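Local coordinates for clavulanic acid biosynthesis oligopeptide binding protein 2 (Streptomyces clavuligerus, PDB 2WOL) that probably binds oligopeptides as an extracellular solute-binding protein of the clavulanic acid biosynthetic pathway, at residues Ser40-Ser45 with Ala218-Asp223. Sequence-based numbering, arbitrary orientation.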
ATOM      1  N   SER A  40     -13.664  11.139   3.172  1.00  9.36           N
ATOM      2  CA  SER A  40     -14.014  12.088   2.121  1.00 10.07           C
ATOM      3  C   SER A  40     -14.488  11.371   0.862  1.00 10.44           C
ATOM      4  O   SER A  40     -15.063  11.996  -0.028  1.00 11.43           O
ATOM      5  CB  SER A  40     -12.834  13.012   1.800  1.00  9.91           C
ATOM      6  OG  SER A  40     -11.855  12.364   1.008  1.00 11.78           O
ATOM      7  N   ALA A  41     -14.239  10.064   0.799  1.00 10.20           N
ATOM      8  CA  ALA A  41     -14.553   9.255  -0.373  1.00  9.95           C
ATOM      9  C   ALA A  41     -15.317   7.998   0.016  1.00  9.65           C
ATOM     10  O   ALA A  41     -15.152   7.475   1.117  1.00  9.23           O
ATOM     11  CB  ALA A  41     -13.283   8.888  -1.111  1.00 10.19           C
ATOM     12  N   ASP A  42     -16.159   7.521  -0.895  1.00  9.59           N
ATOM     13  CA  ASP A  42     -16.851   6.248  -0.726  1.00  9.63           C
ATOM     14  C   ASP A  42     -15.851   5.109  -0.923  1.00  9.51           C
ATOM     15  O   ASP A  42     -14.788   5.297  -1.522  1.00  9.08           O
ATOM     16  CB  ASP A  42     -17.981   6.147  -1.763  1.00  9.94           C
ATOM     17  CG  ASP A  42     -19.101   5.193  -1.348  1.00 10.80           C
ATOM     18  OD1 ASP A  42     -18.961   4.452  -0.356  1.00 10.80           O
ATOM     19  OD2 ASP A  42     -20.140   5.190  -2.043  1.00 12.17           O
ATOM     20  N   VAL A  43     -16.189   3.932  -0.410  1.00  9.55           N
ATOM     21  CA  VAL A  43     -15.428   2.727  -0.721  1.00  9.79           C
ATOM     22  C   VAL A  43     -15.409   2.512  -2.235  1.00  9.64           C
ATOM     23  O   VAL A  43     -16.358   2.884  -2.933  1.00 10.02           O
ATOM     24  CB  VAL A  43     -16.017   1.473  -0.019  1.00  9.81           C
ATOM     25  CG1 VAL A  43     -16.012   1.655   1.492  1.00 10.64           C
ATOM     26  CG2 VAL A  43     -17.434   1.160  -0.520  1.00 10.55           C
ATOM     27  N   ASP A  44     -14.327   1.929  -2.743  1.00  9.43           N
ATOM     28  CA  ASP A  44     -14.297   1.539  -4.151  1.00  9.19           C
ATOM     29  C   ASP A  44     -15.153   0.292  -4.402  1.00  9.48           C
ATOM     30  O   ASP A  44     -15.771   0.158  -5.460  1.00  9.81           O
ATOM     31  CB  ASP A  44     -12.858   1.377  -4.683  1.00  9.06           C
ATOM     32  CG  ASP A  44     -12.001   0.420  -3.849  1.00  9.69           C
ATOM     33  OD1 ASP A  44     -12.391   0.053  -2.722  1.00  9.87           O
ATOM     34  OD2 ASP A  44     -10.910   0.049  -4.337  1.00 10.93           O
ATOM     35  N   SER A  45     -15.203  -0.599  -3.415  1.00  8.92           N
ATOM     36  CA  SER A  45     -16.024  -1.807  -3.482  1.00  8.83           C
ATOM     37  C   SER A  45     -16.223  -2.410  -2.096  1.00  8.75           C
ATOM     38  O   SER A  45     -15.360  -2.269  -1.220  1.00  8.72           O
ATOM     39  CB  SER A  45     -15.370  -2.842  -4.404  1.00  8.91           C
ATOM     40  OG  SER A  45     -16.184  -3.996  -4.529  1.00  9.27           O
ATOM     41  N   ALA A 218     -24.558  -3.529   7.468  1.00 13.11           N
ATOM     42  CA  ALA A 218     -25.970  -3.331   7.798  1.00 13.43           C
ATOM     43  C   ALA A 218     -26.649  -2.482   6.729  1.00 13.73           C
ATOM     44  O   ALA A 218     -27.794  -2.747   6.342  1.00 13.77           O
ATOM     45  CB  ALA A 218     -26.116  -2.682   9.166  1.00 13.66           C
ATOM     46  N   ARG A 219     -25.937  -1.461   6.257  1.00 13.46           N
ATOM     47  CA  ARG A 219     -26.443  -0.585   5.213  1.00 13.81           C
ATOM     48  C   ARG A 219     -25.302   0.162   4.542  1.00 13.53           C
ATOM     49  O   ARG A 219     -24.389   0.637   5.209  1.00 12.99           O
ATOM     50  CB  ARG A 219     -27.456   0.411   5.784  1.00 14.08           C
ATOM     51  CG  ARG A 219     -28.227   1.181   4.729  1.00 16.30           C
ATOM     52  CD  ARG A 219     -29.100   2.239   5.366  1.00 18.83           C
ATOM     53  NE  ARG A 219     -29.428   3.289   4.407  1.00 21.08           N
ATOM     54  CZ  ARG A 219     -29.812   4.518   4.737  1.00 22.42           C
ATOM     55  NH1 ARG A 219     -29.914   4.871   6.014  1.00 23.33           N
ATOM     56  NH2 ARG A 219     -30.082   5.400   3.784  1.00 24.04           N
ATOM     57  N   HIS A 220     -25.362   0.245   3.217  1.00 13.71           N
ATOM     58  CA  HIS A 220     -24.466   1.093   2.451  1.00 13.94           C
ATOM     59  C   HIS A 220     -25.318   1.992   1.569  1.00 14.38           C
ATOM     60  O   HIS A 220     -26.101   1.505   0.747  1.00 14.53           O
ATOM     61  CB  HIS A 220     -23.507   0.252   1.601  1.00 13.79           C
ATOM     62  CG  HIS A 220     -22.636   1.059   0.685  1.00 13.79           C
ATOM     63  ND1 HIS A 220     -21.893   2.137   1.113  1.00 13.98           N
ATOM     64  CD2 HIS A 220     -22.379   0.927  -0.638  1.00 13.79           C
ATOM     65  CE1 HIS A 220     -21.220   2.640   0.093  1.00 12.34           C
ATOM     66  NE2 HIS A 220     -21.499   1.925  -0.982  1.00 14.73           N
ATOM     67  N   GLU A 221     -25.189   3.299   1.768  1.00 14.75           N
ATOM     68  CA  GLU A 221     -25.822   4.273   0.893  1.00 15.46           C
ATOM     69  C   GLU A 221     -24.708   4.999   0.153  1.00 15.17           C
ATOM     70  O   GLU A 221     -23.964   5.763   0.768  1.00 15.03           O
ATOM     71  CB  GLU A 221     -26.690   5.253   1.693  1.00 15.94           C
ATOM     72  CG  GLU A 221     -27.574   6.157   0.832  1.00 18.39           C
ATOM     73  CD  GLU A 221     -28.549   5.374  -0.037  1.00 21.42           C
ATOM     74  OE1 GLU A 221     -29.274   4.509   0.503  1.00 22.58           O
ATOM     75  OE2 GLU A 221     -28.592   5.626  -1.262  1.00 23.75           O
ATOM     76  N   PRO A 222     -24.571   4.748  -1.163  1.00 15.33           N
ATOM     77  CA  PRO A 222     -23.469   5.315  -1.941  1.00 15.17           C
ATOM     78  C   PRO A 222     -23.261   6.808  -1.698  1.00 15.23           C
ATOM     79  O   PRO A 222     -24.231   7.576  -1.645  1.00 15.28           O
ATOM     80  CB  PRO A 222     -23.891   5.045  -3.386  1.00 15.32           C
ATOM     81  CG  PRO A 222     -24.669   3.786  -3.294  1.00 15.55           C
ATOM     82  CD  PRO A 222     -25.443   3.900  -2.002  1.00 15.29           C
ATOM     83  N   ASP A 223     -21.995   7.186  -1.509  1.00 15.08           N
ATOM     84  CA  ASP A 223     -21.575   8.573  -1.290  1.00 15.25           C
ATOM     85  C   ASP A 223     -22.171   9.213  -0.034  1.00 14.64           C
ATOM     86  O   ASP A 223     -22.118  10.433   0.127  1.00 14.96           O
ATOM     87  CB  ASP A 223     -21.876   9.438  -2.525  1.00 15.67           C
ATOM     88  CG  ASP A 223     -21.179   8.936  -3.779  1.00 17.55           C
ATOM     89  OD1 ASP A 223     -19.960   8.666  -3.728  1.00 20.00           O
ATOM     90  OD2 ASP A 223     -21.854   8.813  -4.823  1.00 21.19           O
TER
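The beta-hairpin turn between antiparallel strands 215-221 and 225-230 is met by Asp42, from the loop after strand 34-39, whose carboxylate divides between backbone and ring. OD2 accepts a hydrogen bond from the backbone N-H of Asp223 (N to OD2 2.8 Å); the bond is nearly straight at 163°, but the N-H arrives from well above the carboxylate plane. The same oxygen lies 3.3 Å from CA of Pro222. Asp42 swings its CG anti to its own backbone N (chi1 -156°), which turns the acid out toward the hairpin. OD1 meets the edge of the His220 imidazole, 2.9 Å from CE1 and near the ring plane, with carboxylate and ring inclined at 52°. OD1 also takes a weak bond from Val43 N. Strands 34-39 and 215-221 belong to one five-stranded mixed sheet, with 225-230 and 248-253 between them; the contact joins the loop leaving the first to the end of the second, an edge strand, and its turn. Asp223 OD1 comes within 3.9 Å of Asp42 OD2, a like-charge approach that the N-H bond may partly relieve. Val43 CG2 approaches His220 CE1 obliquely at 4.1 Å, while Pro222 N lies over one face of the imidazole and ND1 bonds weakly to Leu225 O.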